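Local coordinates for gala protein type 1, 3 or 4 (Legionella pneumophila subsp. pneumophila, PDB 4XA9) that probably binds small GTPases and may stimulate their GTP hydrolysis through a leucine-rich-repeat solenoid, at residues Asp8-Gly12 against Tyr13-Leu17; Asn101-Asp105 against Glu106-Ala110; Ile143-Phe147 against Asn148-Asp152; Glu153-Ile156 against Ala157-Ser160. All coordinates share one frame; numbering follows the deposited sequence.

Contact 1 of 4, residues Asp8-Gly12 against Tyr13-Leu17; sequences DLEKG and YDKNL
Glu10 and Tyr13 meet where helix 6-12 gives way to the short strand 13-14. The glutamate chain, bent at chi2, brings OE2 within 3.6 Å of CD2 on the Tyr13 ring. The carboxylate plane is turned 83° from that of the ring, so the two groups do not lie flat on each other. With CG anti to the backbone N (chi1 -176°), Tyr13 carries its ring off the helix end, and Lys15 CG lies over one face, 3.4 Å above the plane and toward the rim. The lysine chain then bends at chi3, and NZ ends 4.2 Å from Glu10 OE2: opposite charges that probably attract, though too far apart for a salt bridge. Tyr13 N makes a weak bond to Glu10 O at 3.4 Å. Further on, Asp14 OD1 accepts from Leu17 N at 3.1 Å, in an Asx motif that turns the chain after the strand. His42 packs edge-to-face with Tyr13, and Leu9 is buried against Leu34 and Phe38 of helix 32-41. The arrangement is a helix-to-strand junction at the N-terminal edge of a leucine-rich-repeat solenoid, where strand 13-14 runs antiparallel to strand 19-21.

Contact 2 of 4, residues Asn101-Asp105 against Glu106-Ala110; sequences NEIGD and EGVKA
Ile103 and Gly107 come within 4.6 Å at their CA atoms where the chain winds into helix 104-113, the helix of a leucine-rich-repeat beta-alpha-beta unit between strands 95-97 and 119-121. Three successive carbonyls accept from the amides four residues on. The first bond, from Gly107 N to Ile103 O, is weak. The next is the straightest: Val108 N reaches Gly104 O at 3.1 Å with an angle of 159°. Lys109 N then meets Asp105 O at 2.9 Å. Gly104, near the start of the helix, has a positive phi of 68°, a conformation readily taken by glycine. Gly107, without a side chain, lets the backbone run close past Ile103 O.

The side chains divide between helix 80-87 and the region of helix 129-135. Ile103 places CG1 between its backbone N and carbonyl carbon (chi1 71°), which directs CD1 along the turn toward Val108, while helix 80-87 meets the isoleucine through Ala84. The approach of Ile103 CD1 to Val108 CG2, 3.8 Å, holds for one of two modelled conformers of the valine and is to that extent doubtful. The polar end of Asp105 is engaged beyond the segments: OD2 is hydrogen-bonded to Thr128 OG1 and OD1 more weakly to Gly131 N, tying this helix to the start of helix 129-135. Lys109, by contrast, leads its chain away from the turn after laying its CB 3.4 Å from Asp105 O.

Contact 3 of 4, residues Ile143-Phe147 against Asn148-Asp152; sequences IDLCF and NSLED
The carboxamide of Asn148 folds back against the backbone of its own turn, with Leu145 O near its plane, only 9° out of it, and ND2 directed at that oxygen. This is the asparagine of a leucine-rich repeat, set where strand 142-144 passes into the loop leading to helix 151-159. The bond from Asn148 ND2 to Leu145 O is 2.9 Å long with a nearly straight N-H...O angle of 163°, yet the donor sits above the Leu145 carbonyl plane, 66° out of it. Asn148 N also points to the same oxygen, more weakly, at 3.3 Å, so backbone and side chain together close the type II turn from Leu145 to Asn148. The other amide partners belong to the preceding repeat region: OD1 accepts from Asn125 N and Ile127 N, and ND2 also donates to Ala122 O. The buried amide is thereby held at both ends and its rotation fixed, as in the asparagine ladder of this fold.

Just before the turn, Asp144 OD1 accepts from Cys146 N at 3.2 Å, met nearly along the C-O axis, in an Asx turn. Phe147 touches Asn148 N through CB, and its ring stacks with an aromatic side chain of another protein chain. On the interior side of the loop, Leu145 and Leu150 both point inward and cross at about a right angle, closing the hydrophobic core between strand and helix, with Leu145 CD1 set 3.8 Å from Leu150 CD1.

Contact 4 of 4, residues Glu153-Ile156 against Ala157-Ser160; sequences EGVI and ALAS
Ala157 N, Leu158 N and Ala159 N donate to the carbonyls of Glu153, Gly154 and Val155, and these three bonds carry the contact through the middle of helix 151-159. The first two are 3.1 Å long, from Ala157 N to Glu153 O and from Leu158 N to Gly154 O; the latter is the straighter, at 163°. Ala159 N approaches Val155 O more closely, at 2.8 Å, with an N-H...O angle of 141°. Farther along, Ser160 N is bonded to Ala157 O at 3.0 Å, three residues back rather than four.

Small side chains sit close to the spine. Ala157 CB rests 3.4 Å from Gly154 O, and Ala159 CB lies 3.3 Å from Val155 O. Leu158 has CG anti to its carbonyl carbon (chi1 -68°), which brings CG to 3.5 Å from Gly154 O; its CD1 just grazes Val155 CG1 at 4.5 Å. Around the helix the faces divide. Leu158 packs on Leu145 of the strand-side loop and on Ala132 and Leu135 of helix 129-135, whereas Val155 and Ile156 turn to helix 176-184, meeting Leu182 and Ile177 respectively.

The hydrogen bonds that cross between the two segments are all main chain to main chain, and the apolar side chains meet neighbouring helices: the segment holds its shape through its backbone and joins helix 129-135 on one flank and helix 176-184 on the other through apolar contacts.

From the N terminus, contact 1 comes first, turning helix 6-12 into the edge strand of the sheet. Contact 2 follows along the chain, forming the opening turn of helix 104-113; the centres of these two are about 31 Å apart. Contact 3 then closes the tight turn after strand 142-144 and leads directly into contact 4, which continues helix 151-159. The four lie in series, none nested or crossed. Contacts 3 and 4 alone touch, Leu145 and Leu150 packing on Leu158, and Leu150 also on Val155, so loop and helix share one core. Contacts 1 and 3 both reach the long, mainly parallel sheet, while contacts 2 and 4 belong to helices along the solenoid's outer side.

Contact 1 of 4, residues Asp8-Gly12 against Tyr13-Leu17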
ATOM      1  N   ASP A   8     -14.551 -16.302 -17.084  1.00 22.82           N
ATOM      2  CA  ASP A   8     -14.059 -15.209 -16.241  1.00 20.52           C
ATOM      3  C   ASP A   8     -15.192 -14.274 -15.844  1.00 21.36           C
ATOM      4  O   ASP A   8     -15.349 -13.928 -14.680  1.00 21.42           O
ATOM      5  CB  ASP A   8     -12.980 -14.390 -16.960  1.00 25.50           C
ATOM      6  CG  ASP A   8     -11.701 -15.166 -17.196  1.00 28.10           C
ATOM      7  OD1 ASP A   8     -11.390 -16.077 -16.399  1.00 28.12           O
ATOM      8  OD2 ASP A   8     -11.001 -14.848 -18.181  1.00 29.44           O
ATOM      9  N   LEU A   9     -15.985 -13.873 -16.832  1.00 22.13           N
ATOM     10  CA  LEU A   9     -17.070 -12.931 -16.610  1.00 22.49           C
ATOM     11  C   LEU A   9     -18.127 -13.457 -15.635  1.00 25.97           C
ATOM     12  O   LEU A   9     -18.579 -12.723 -14.758  1.00 23.40           O
ATOM     13  CB  LEU A   9     -17.715 -12.562 -17.948  1.00 19.96           C
ATOM     14  CG  LEU A   9     -16.842 -11.643 -18.805  1.00 15.98           C
ATOM     15  CD1 LEU A   9     -17.289 -11.635 -20.259  1.00 15.27           C
ATOM     16  CD2 LEU A   9     -16.867 -10.224 -18.237  1.00 15.28           C
ATOM     17  N   GLU A  10     -18.523 -14.719 -15.766  1.00 30.84           N
ATOM     18  CA  GLU A  10     -19.573 -15.222 -14.888  1.00 33.63           C
ATOM     19  C   GLU A  10     -19.051 -15.538 -13.489  1.00 25.36           C
ATOM     20  O   GLU A  10     -19.781 -15.408 -12.511  1.00 26.81           O
ATOM     21  CB  GLU A  10     -20.257 -16.450 -15.494  1.00 42.86           C
ATOM     22  CG  GLU A  10     -21.729 -16.197 -15.855  1.00 52.65           C
ATOM     23  CD  GLU A  10     -22.661 -16.272 -14.650  1.00 61.11           C
ATOM     24  OE1 GLU A  10     -22.518 -17.220 -13.849  1.00 64.43           O
ATOM     25  OE2 GLU A  10     -23.535 -15.386 -14.505  1.00 63.92           O
ATOM     26  N   LYS A  11     -17.789 -15.935 -13.377  1.00 23.56           N
ATOM     27  CA  LYS A  11     -17.208 -16.136 -12.053  1.00 28.81           C
ATOM     28  C   LYS A  11     -16.976 -14.796 -11.351  1.00 26.35           C
ATOM     29  O   LYS A  11     -17.063 -14.697 -10.129  1.00 26.54           O
ATOM     30  CB  LYS A  11     -15.910 -16.936 -12.147  1.00 34.69           C
ATOM     31  CG  LYS A  11     -16.137 -18.354 -12.654  1.00 44.37           C
ATOM     32  CD  LYS A  11     -14.838 -19.104 -12.858  1.00 50.31           C
ATOM     33  CE  LYS A  11     -15.103 -20.587 -13.040  1.00 55.50           C
ATOM     34  NZ  LYS A  11     -13.859 -21.388 -12.891  1.00 59.15           N
ATOM     35  N   GLY A  12     -16.708 -13.757 -12.131  1.00 21.91           N
ATOM     36  CA  GLY A  12     -16.484 -12.434 -11.570  1.00 21.73           C
ATOM     37  C   GLY A  12     -17.772 -11.687 -11.278  1.00 20.60           C
ATOM     38  O   GLY A  12     -17.774 -10.672 -10.582  1.00 19.03           O
ATOM     39  N   TYR A  13     -18.875 -12.197 -11.812  1.00 19.73           N
ATOM     40  CA  TYR A  13     -20.173 -11.557 -11.661  1.00 22.86           C
ATOM     41  C   TYR A  13     -20.815 -11.904 -10.312  1.00 23.93           C
ATOM     42  O   TYR A  13     -21.356 -12.992 -10.140  1.00 23.81           O
ATOM     43  CB  TYR A  13     -21.088 -11.974 -12.822  1.00 26.80           C
ATOM     44  CG  TYR A  13     -22.457 -11.321 -12.867  1.00 27.10           C
ATOM     45  CD1 TYR A  13     -22.761 -10.211 -12.089  1.00 26.07           C
ATOM     46  CD2 TYR A  13     -23.460 -11.842 -13.685  1.00 29.49           C
ATOM     47  CE1 TYR A  13     -24.018  -9.631 -12.128  1.00 27.97           C
ATOM     48  CE2 TYR A  13     -24.713 -11.268 -13.732  1.00 30.84           C
ATOM     49  CZ  TYR A  13     -24.989 -10.165 -12.954  1.00 34.46           C
ATOM     50  OH  TYR A  13     -26.243  -9.597 -12.999  1.00 38.92           O
ATOM     51  N   ASP A  14     -20.742 -10.971  -9.364  1.00 19.42           N
ATOM     52  CA  ASP A  14     -21.440 -11.091  -8.084  1.00 19.62           C
ATOM     53  C   ASP A  14     -22.876 -10.578  -8.239  1.00 21.78           C
ATOM     54  O   ASP A  14     -23.112  -9.373  -8.257  1.00 18.62           O
ATOM     55  CB  ASP A  14     -20.696 -10.307  -6.994  1.00 18.79           C
ATOM     56  CG  ASP A  14     -21.250 -10.554  -5.590  1.00 28.51           C
ATOM     57  OD1 ASP A  14     -22.477 -10.753  -5.426  1.00 26.61           O
ATOM     58  OD2 ASP A  14     -20.443 -10.535  -4.637  1.00 32.05           O
ATOM     59  N   LYS A  15     -23.828 -11.500  -8.349  1.00 24.18           N
ATOM     60  CA  LYS A  15     -25.217 -11.138  -8.627  1.00 27.93           C
ATOM     61  C   LYS A  15     -25.942 -10.580  -7.408  1.00 26.74           C
ATOM     62  O   LYS A  15     -26.999  -9.970  -7.536  1.00 28.12           O
ATOM     63  CB  LYS A  15     -25.978 -12.347  -9.176  1.00 34.36           C
ATOM     64  CG  LYS A  15     -25.689 -12.623 -10.644  1.00 41.33           C
ATOM     65  CD  LYS A  15     -26.153 -14.003 -11.078  1.00 46.84           C
ATOM     66  CE  LYS A  15     -25.262 -15.091 -10.498  1.00 51.56           C
ATOM     67  NZ  LYS A  15     -25.610 -16.440 -11.024  1.00 53.76           N
ATOM     68  N   ASN A  16     -25.379 -10.790  -6.225  1.00 22.18           N
ATOM     69  CA  ASN A  16     -25.975 -10.236  -5.023  1.00 24.76           C
ATOM     70  C   ASN A  16     -25.633  -8.762  -4.892  1.00 23.71           C
ATOM     71  O   ASN A  16     -26.437  -7.972  -4.398  1.00 23.45           O
ATOM     72  CB  ASN A  16     -25.517 -11.009  -3.792  1.00 28.93           C
ATOM     73  CG  ASN A  16     -26.016 -12.440  -3.797  1.00 40.53           C
ATOM     74  OD1 ASN A  16     -25.240 -13.379  -3.969  1.00 50.73           O
ATOM     75  ND2 ASN A  16     -27.318 -12.613  -3.610  1.00 40.46           N
ATOM     76  N   LEU A  17     -24.443  -8.398  -5.362  1.00 20.24           N
ATOM     77  CA  LEU A  17     -23.952  -7.034  -5.246  1.00 23.00           C
ATOM     78  C   LEU A  17     -23.973  -6.289  -6.582  1.00 24.33           C
ATOM     79  O   LEU A  17     -23.665  -5.097  -6.625  1.00 25.66           O
ATOM     80  CB  LEU A  17     -22.529  -7.031  -4.680  1.00 25.96           C
ATOM     81  CG  LEU A  17     -22.356  -7.602  -3.270  1.00 26.98           C
ATOM     82  CD1 LEU A  17     -20.899  -7.572  -2.867  1.00 26.92           C
ATOM     83  CD2 LEU A  17     -23.206  -6.815  -2.290  1.00 29.49           C
TER

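Contact 2 of 4, residues Asn101-Asp105 against Glu106-Ala110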
ATOM      1  N   ASN A 101      -1.166   4.136 -11.820  1.00 16.40           N
ATOM      2  CA  ASN A 101      -1.340   4.141 -13.275  1.00 19.74           C
ATOM      3  C   ASN A 101      -0.444   5.154 -13.978  1.00 18.83           C
ATOM      4  O   ASN A 101      -0.571   5.362 -15.180  1.00 21.08           O
ATOM      5  CB  ASN A 101      -2.798   4.427 -13.648  1.00 16.51           C
ATOM      6  CG  ASN A 101      -3.605   3.171 -13.845  1.00 19.09           C
ATOM      7  OD1 ASN A 101      -3.468   2.487 -14.864  1.00 20.88           O
ATOM      8  ND2 ASN A 101      -4.475   2.870 -12.891  1.00 16.04           N
ATOM      9  N   GLU A 102       0.448   5.782 -13.218  1.00 19.25           N
ATOM     10  CA  GLU A 102       1.312   6.843 -13.731  1.00 20.82           C
ATOM     11  C   GLU A 102       0.538   7.938 -14.466  1.00 24.66           C
ATOM     12  O   GLU A 102       0.987   8.421 -15.507  1.00 21.29           O
ATOM     13  CB  GLU A 102       2.374   6.258 -14.664  1.00 27.44           C
ATOM     14  CG  GLU A 102       3.109   5.054 -14.099  1.00 38.29           C
ATOM     15  CD  GLU A 102       4.242   4.580 -14.998  1.00 52.09           C
ATOM     16  OE1 GLU A 102       4.628   5.324 -15.925  1.00 55.92           O
ATOM     17  OE2 GLU A 102       4.744   3.454 -14.782  1.00 58.03           O
ATOM     18  N   ILE A 103      -0.617   8.343 -13.941  1.00 24.26           N
ATOM     19  CA  ILE A 103      -1.427   9.328 -14.659  1.00 21.10           C
ATOM     20  C   ILE A 103      -0.822  10.730 -14.570  1.00 18.23           C
ATOM     21  O   ILE A 103      -1.072  11.561 -15.426  1.00 20.28           O
ATOM     22  CB  ILE A 103      -2.887   9.379 -14.151  1.00 22.14           C
ATOM     23  CG1 ILE A 103      -2.966  10.015 -12.759  1.00 21.12           C
ATOM     24  CG2 ILE A 103      -3.520   7.984 -14.168  1.00 22.08           C
ATOM     25  CD1 ILE A 103      -4.394  10.267 -12.298  1.00 19.92           C
ATOM     26  N   GLY A 104      -0.034  10.992 -13.533  1.00 22.44           N
ATOM     27  CA  GLY A 104       0.710  12.241 -13.435  1.00 24.02           C
ATOM     28  C   GLY A 104      -0.115  13.499 -13.220  1.00 24.20           C
ATOM     29  O   GLY A 104      -1.323  13.435 -13.010  1.00 24.10           O
ATOM     30  N   ASP A 105       0.544  14.654 -13.269  1.00 22.35           N
ATOM     31  CA  ASP A 105      -0.152  15.929 -13.118  1.00 25.40           C
ATOM     32  C   ASP A 105      -1.116  16.191 -14.271  1.00 26.22           C
ATOM     33  O   ASP A 105      -2.187  16.762 -14.072  1.00 28.29           O
ATOM     34  CB  ASP A 105       0.849  17.085 -12.993  1.00 24.47           C
ATOM     35  CG  ASP A 105       1.568  17.081 -11.662  1.00 30.53           C
ATOM     36  OD1 ASP A 105       1.001  16.536 -10.690  1.00 30.49           O
ATOM     37  OD2 ASP A 105       2.688  17.626 -11.578  1.00 31.27           O
ATOM     38  N   GLU A 106      -0.739  15.765 -15.472  1.00 26.45           N
ATOM     39  CA  GLU A 106      -1.573  15.979 -16.650  1.00 27.51           C
ATOM     40  C   GLU A 106      -2.827  15.114 -16.592  1.00 26.64           C
ATOM     41  O   GLU A 106      -3.900  15.532 -17.022  1.00 26.33           O
ATOM     42  CB  GLU A 106      -0.788  15.680 -17.930  1.00 33.02           C
ATOM     43  CG  GLU A 106       0.371  16.634 -18.197  1.00 41.34           C
ATOM     44  CD  GLU A 106      -0.074  18.076 -18.403  1.00 51.16           C
ATOM     45  OE1 GLU A 106      -1.166  18.294 -18.975  1.00 55.36           O
ATOM     46  OE2 GLU A 106       0.673  18.992 -17.997  1.00 53.94           O
ATOM     47  N   GLY A 107      -2.685  13.903 -16.062  1.00 23.30           N
ATOM     48  CA  GLY A 107      -3.817  13.006 -15.941  1.00 22.88           C
ATOM     49  C   GLY A 107      -4.814  13.564 -14.953  1.00 23.90           C
ATOM     50  O   GLY A 107      -6.016  13.602 -15.206  1.00 25.84           O
ATOM     51  N   VAL A 108      -4.303  14.037 -13.826  1.00 21.64           N
ATOM     52  CA  VAL A 108      -5.145  14.544 -12.751  0.65 23.39           C
ATOM     53  C   VAL A 108      -5.770  15.885 -13.131  1.00 23.70           C
ATOM     54  O   VAL A 108      -6.832  16.256 -12.628  1.00 25.74           O
ATOM     55  CB  VAL A 108      -4.334  14.657 -11.436  0.65 23.28           C
ATOM     56  CG1 VAL A 108      -4.427  16.052 -10.816  0.65 21.89           C
ATOM     57  CG2 VAL A 108      -4.787  13.587 -10.464  0.65 22.45           C
ATOM     58  N   LYS A 109      -5.111  16.604 -14.038  1.00 23.74           N
ATOM     59  CA  LYS A 109      -5.628  17.876 -14.535  1.00 27.00           C
ATOM     60  C   LYS A 109      -7.008  17.673 -15.153  1.00 25.24           C
ATOM     61  O   LYS A 109      -7.957  18.412 -14.871  1.00 26.28           O
ATOM     62  CB  LYS A 109      -4.673  18.476 -15.567  1.00 29.94           C
ATOM     63  CG  LYS A 109      -5.036  19.878 -16.025  1.00 36.70           C
ATOM     64  CD  LYS A 109      -4.178  20.296 -17.212  1.00 42.96           C
ATOM     65  CE  LYS A 109      -4.379  21.758 -17.567  1.00 48.72           C
ATOM     66  NZ  LYS A 109      -3.822  22.658 -16.521  1.00 52.95           N
ATOM     67  N   ALA A 110      -7.117  16.651 -15.990  1.00 24.01           N
ATOM     68  CA  ALA A 110      -8.385  16.319 -16.627  1.00 25.35           C
ATOM     69  C   ALA A 110      -9.432  15.861 -15.611  1.00 22.69           C
ATOM     70  O   ALA A 110     -10.574  16.316 -15.638  1.00 21.76           O
ATOM     71  CB  ALA A 110      -8.171  15.246 -17.687  1.00 27.90           C
TER

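Contact 3 of 4, residues Ile143-Phe147 against Asn148-Asp152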
ATOM      1  N   ILE A 143     -10.825  12.593  -1.709  1.00 18.07           N
ATOM      2  CA  ILE A 143      -9.626  12.293  -2.490  1.00 16.66           C
ATOM      3  C   ILE A 143      -8.621  11.512  -1.643  1.00 18.56           C
ATOM      4  O   ILE A 143      -8.332  11.879  -0.498  1.00 18.04           O
ATOM      5  CB  ILE A 143      -8.912  13.566  -3.022  1.00 19.70           C
ATOM      6  CG1 ILE A 143      -9.905  14.685  -3.342  1.00 20.10           C
ATOM      7  CG2 ILE A 143      -8.095  13.239  -4.275  1.00 20.66           C
ATOM      8  CD1 ILE A 143      -9.235  15.919  -3.941  1.00 21.35           C
ATOM      9  N   ASP A 144      -8.092  10.436  -2.217  1.00 16.72           N
ATOM     10  CA  ASP A 144      -7.016   9.674  -1.602  1.00 16.41           C
ATOM     11  C   ASP A 144      -5.777   9.831  -2.468  1.00 17.60           C
ATOM     12  O   ASP A 144      -5.765   9.403  -3.629  1.00 17.19           O
ATOM     13  CB  ASP A 144      -7.408   8.200  -1.453  1.00 19.56           C
ATOM     14  CG  ASP A 144      -6.437   7.409  -0.574  1.00 25.77           C
ATOM     15  OD1 ASP A 144      -5.227   7.732  -0.559  1.00 25.62           O
ATOM     16  OD2 ASP A 144      -6.887   6.447   0.092  1.00 24.21           O
ATOM     17  N   LEU A 145      -4.738  10.442  -1.908  1.00 19.01           N
ATOM     18  CA  LEU A 145      -3.537  10.765  -2.671  1.00 20.31           C
ATOM     19  C   LEU A 145      -2.256  10.175  -2.084  1.00 17.87           C
ATOM     20  O   LEU A 145      -1.171  10.701  -2.325  1.00 18.06           O
ATOM     21  CB  LEU A 145      -3.383  12.287  -2.780  1.00 21.02           C
ATOM     22  CG  LEU A 145      -4.454  12.977  -3.615  1.00 17.54           C
ATOM     23  CD1 LEU A 145      -4.370  14.496  -3.485  1.00 16.86           C
ATOM     24  CD2 LEU A 145      -4.327  12.537  -5.075  1.00 16.56           C
ATOM     25  N   CYS A 146      -2.375   9.090  -1.323  1.00 14.86           N
ATOM     26  CA  CYS A 146      -1.210   8.477  -0.680  1.00 13.69           C
ATOM     27  C   CYS A 146      -0.105   8.177  -1.686  1.00 15.66           C
ATOM     28  O   CYS A 146      -0.388   7.844  -2.831  1.00 17.90           O
ATOM     29  CB  CYS A 146      -1.605   7.191   0.045  1.00 15.09           C
ATOM     30  SG  CYS A 146      -2.743   7.440   1.410  1.00 18.42           S
ATOM     31  N   PHE A 147       1.144   8.314  -1.247  1.00 15.90           N
ATOM     32  CA  PHE A 147       2.325   7.993  -2.056  1.00 16.56           C
ATOM     33  C   PHE A 147       2.494   8.922  -3.252  1.00 17.49           C
ATOM     34  O   PHE A 147       3.063   8.526  -4.267  1.00 20.96           O
ATOM     35  CB  PHE A 147       2.290   6.539  -2.553  1.00 16.48           C
ATOM     36  CG  PHE A 147       1.951   5.529  -1.487  1.00 18.15           C
ATOM     37  CD1 PHE A 147       2.779   5.350  -0.389  1.00 20.67           C
ATOM     38  CD2 PHE A 147       0.827   4.731  -1.610  1.00 22.18           C
ATOM     39  CE1 PHE A 147       2.478   4.416   0.584  1.00 23.62           C
ATOM     40  CE2 PHE A 147       0.518   3.789  -0.638  1.00 25.82           C
ATOM     41  CZ  PHE A 147       1.349   3.631   0.459  1.00 24.05           C
ATOM     42  N   ASN A 148       1.993  10.145  -3.130  1.00 17.58           N
ATOM     43  CA  ASN A 148       2.260  11.204  -4.103  1.00 21.05           C
ATOM     44  C   ASN A 148       2.983  12.357  -3.413  1.00 24.61           C
ATOM     45  O   ASN A 148       2.524  12.845  -2.381  1.00 22.55           O
ATOM     46  CB  ASN A 148       0.969  11.727  -4.746  1.00 18.24           C
ATOM     47  CG  ASN A 148       0.297  10.701  -5.643  1.00 20.95           C
ATOM     48  OD1 ASN A 148       0.734  10.462  -6.771  1.00 19.52           O
ATOM     49  ND2 ASN A 148      -0.786  10.106  -5.153  1.00 19.12           N
ATOM     50  N   SER A 149       4.100  12.799  -3.974  1.00 24.23           N
ATOM     51  CA  SER A 149       4.849  13.897  -3.358  1.00 24.40           C
ATOM     52  C   SER A 149       4.126  15.226  -3.564  1.00 25.18           C
ATOM     53  O   SER A 149       4.503  16.028  -4.421  1.00 25.50           O
ATOM     54  CB  SER A 149       6.269  13.966  -3.922  1.00 24.18           C
ATOM     55  OG  SER A 149       7.031  14.963  -3.256  1.00 25.33           O
ATOM     56  N   LEU A 150       3.081  15.451  -2.773  1.00 24.48           N
ATOM     57  CA  LEU A 150       2.273  16.659  -2.888  1.00 21.40           C
ATOM     58  C   LEU A 150       3.003  17.859  -2.308  1.00 24.97           C
ATOM     59  O   LEU A 150       2.796  18.987  -2.749  1.00 23.89           O
ATOM     60  CB  LEU A 150       0.933  16.494  -2.168  1.00 19.18           C
ATOM     61  CG  LEU A 150       0.042  15.307  -2.532  1.00 18.78           C
ATOM     62  CD1 LEU A 150      -1.193  15.306  -1.647  1.00 19.12           C
ATOM     63  CD2 LEU A 150      -0.342  15.355  -4.007  1.00 19.87           C
ATOM     64  N   GLU A 151       3.834  17.601  -1.298  1.00 23.77           N
ATOM     65  CA  GLU A 151       4.521  18.650  -0.547  1.00 27.70           C
ATOM     66  C   GLU A 151       3.540  19.618   0.128  1.00 24.70           C
ATOM     67  O   GLU A 151       2.326  19.495  -0.018  1.00 24.24           O
ATOM     68  CB  GLU A 151       5.492  19.409  -1.463  1.00 31.59           C
ATOM     69  CG  GLU A 151       6.656  18.551  -1.947  1.00 32.15           C
ATOM     70  CD  GLU A 151       7.617  19.296  -2.865  1.00 35.75           C
ATOM     71  OE1 GLU A 151       7.155  19.968  -3.814  1.00 36.90           O
ATOM     72  OE2 GLU A 151       8.841  19.206  -2.629  1.00 37.29           O
ATOM     73  N   ASP A 152       4.077  20.567   0.888  1.00 24.62           N
ATOM     74  CA  ASP A 152       3.258  21.534   1.610  1.00 26.42           C
ATOM     75  C   ASP A 152       2.429  22.393   0.664  1.00 28.89           C
ATOM     76  O   ASP A 152       1.236  22.596   0.887  1.00 31.75           O
ATOM     77  CB  ASP A 152       4.143  22.426   2.486  1.00 29.17           C
ATOM     78  CG  ASP A 152       4.750  21.673   3.651  1.00 31.56           C
ATOM     79  OD1 ASP A 152       4.023  20.885   4.291  1.00 30.28           O
ATOM     80  OD2 ASP A 152       5.954  21.852   3.915  1.00 33.98           O
TER

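Contact 4 of 4, residues Glu153-Ile156 against Ala157-Ser160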
ATOM      1  N   GLU A 153       3.066  22.896  -0.389  1.00 29.67           N
ATOM      2  CA  GLU A 153       2.383  23.717  -1.386  1.00 31.02           C
ATOM      3  C   GLU A 153       1.151  22.992  -1.933  1.00 29.21           C
ATOM      4  O   GLU A 153       0.079  23.583  -2.094  1.00 26.35           O
ATOM      5  CB  GLU A 153       3.346  24.077  -2.518  1.00 36.02           C
ATOM      6  CG  GLU A 153       2.727  24.906  -3.626  1.00 44.73           C
ATOM      7  CD  GLU A 153       3.744  25.350  -4.662  1.00 52.02           C
ATOM      8  OE1 GLU A 153       4.905  25.620  -4.284  1.00 54.83           O
ATOM      9  OE2 GLU A 153       3.385  25.421  -5.856  1.00 54.57           O
ATOM     10  N   GLY A 154       1.307  21.697  -2.189  1.00 25.95           N
ATOM     11  CA  GLY A 154       0.210  20.870  -2.645  1.00 23.79           C
ATOM     12  C   GLY A 154      -0.996  20.815  -1.720  1.00 24.17           C
ATOM     13  O   GLY A 154      -2.117  21.084  -2.152  1.00 24.14           O
ATOM     14  N   VAL A 155      -0.778  20.456  -0.456  1.00 23.99           N
ATOM     15  CA  VAL A 155      -1.889  20.285   0.475  1.00 23.30           C
ATOM     16  C   VAL A 155      -2.429  21.633   0.957  1.00 25.67           C
ATOM     17  O   VAL A 155      -3.572  21.728   1.410  1.00 25.56           O
ATOM     18  CB  VAL A 155      -1.489  19.427   1.699  1.00 23.92           C
ATOM     19  CG1 VAL A 155      -1.136  18.010   1.260  1.00 22.52           C
ATOM     20  CG2 VAL A 155      -0.346  20.060   2.470  1.00 23.25           C
ATOM     21  N   ILE A 156      -1.610  22.674   0.857  1.00 28.43           N
ATOM     22  CA  ILE A 156      -2.084  24.021   1.149  1.00 27.49           C
ATOM     23  C   ILE A 156      -3.139  24.404   0.110  1.00 27.75           C
ATOM     24  O   ILE A 156      -4.183  24.959   0.450  1.00 29.54           O
ATOM     25  CB  ILE A 156      -0.924  25.038   1.172  1.00 28.45           C
ATOM     26  CG1 ILE A 156      -0.105  24.859   2.452  1.00 28.11           C
ATOM     27  CG2 ILE A 156      -1.449  26.463   1.091  1.00 30.51           C
ATOM     28  CD1 ILE A 156       1.175  25.661   2.488  1.00 29.68           C
ATOM     29  N   ALA A 157      -2.883  24.076  -1.154  1.00 27.99           N
ATOM     30  CA  ALA A 157      -3.870  24.318  -2.203  1.00 25.93           C
ATOM     31  C   ALA A 157      -5.131  23.502  -1.938  1.00 24.56           C
ATOM     32  O   ALA A 157      -6.240  24.031  -1.986  1.00 26.95           O
ATOM     33  CB  ALA A 157      -3.296  23.988  -3.574  1.00 26.46           C
ATOM     34  N   LEU A 158      -4.955  22.220  -1.633  1.00 20.55           N
ATOM     35  CA  LEU A 158      -6.086  21.343  -1.342  1.00 19.55           C
ATOM     36  C   LEU A 158      -6.910  21.837  -0.155  1.00 22.95           C
ATOM     37  O   LEU A 158      -8.134  21.694  -0.143  1.00 25.33           O
ATOM     38  CB  LEU A 158      -5.604  19.915  -1.077  1.00 16.23           C
ATOM     39  CG  LEU A 158      -5.023  19.157  -2.275  1.00 20.52           C
ATOM     40  CD1 LEU A 158      -4.389  17.848  -1.818  1.00 21.33           C
ATOM     41  CD2 LEU A 158      -6.106  18.889  -3.316  1.00 22.77           C
ATOM     42  N   ALA A 159      -6.240  22.425   0.834  1.00 22.13           N
ATOM     43  CA  ALA A 159      -6.918  22.919   2.028  1.00 26.26           C
ATOM     44  C   ALA A 159      -7.931  24.014   1.692  1.00 27.77           C
ATOM     45  O   ALA A 159      -8.900  24.216   2.428  1.00 27.22           O
ATOM     46  CB  ALA A 159      -5.901  23.438   3.041  1.00 26.66           C
ATOM     47  N   SER A 160      -7.702  24.708   0.581  1.00 28.84           N
ATOM     48  CA  SER A 160      -8.579  25.801   0.165  1.00 34.32           C
ATOM     49  C   SER A 160      -9.825  25.294  -0.560  1.00 35.17           C
ATOM     50  O   SER A 160     -10.781  26.047  -0.748  1.00 34.67           O
ATOM     51  CB  SER A 160      -7.830  26.787  -0.740  1.00 35.01           C
ATOM     52  OG  SER A 160      -7.426  26.174  -1.957  1.00 35.59           O
TER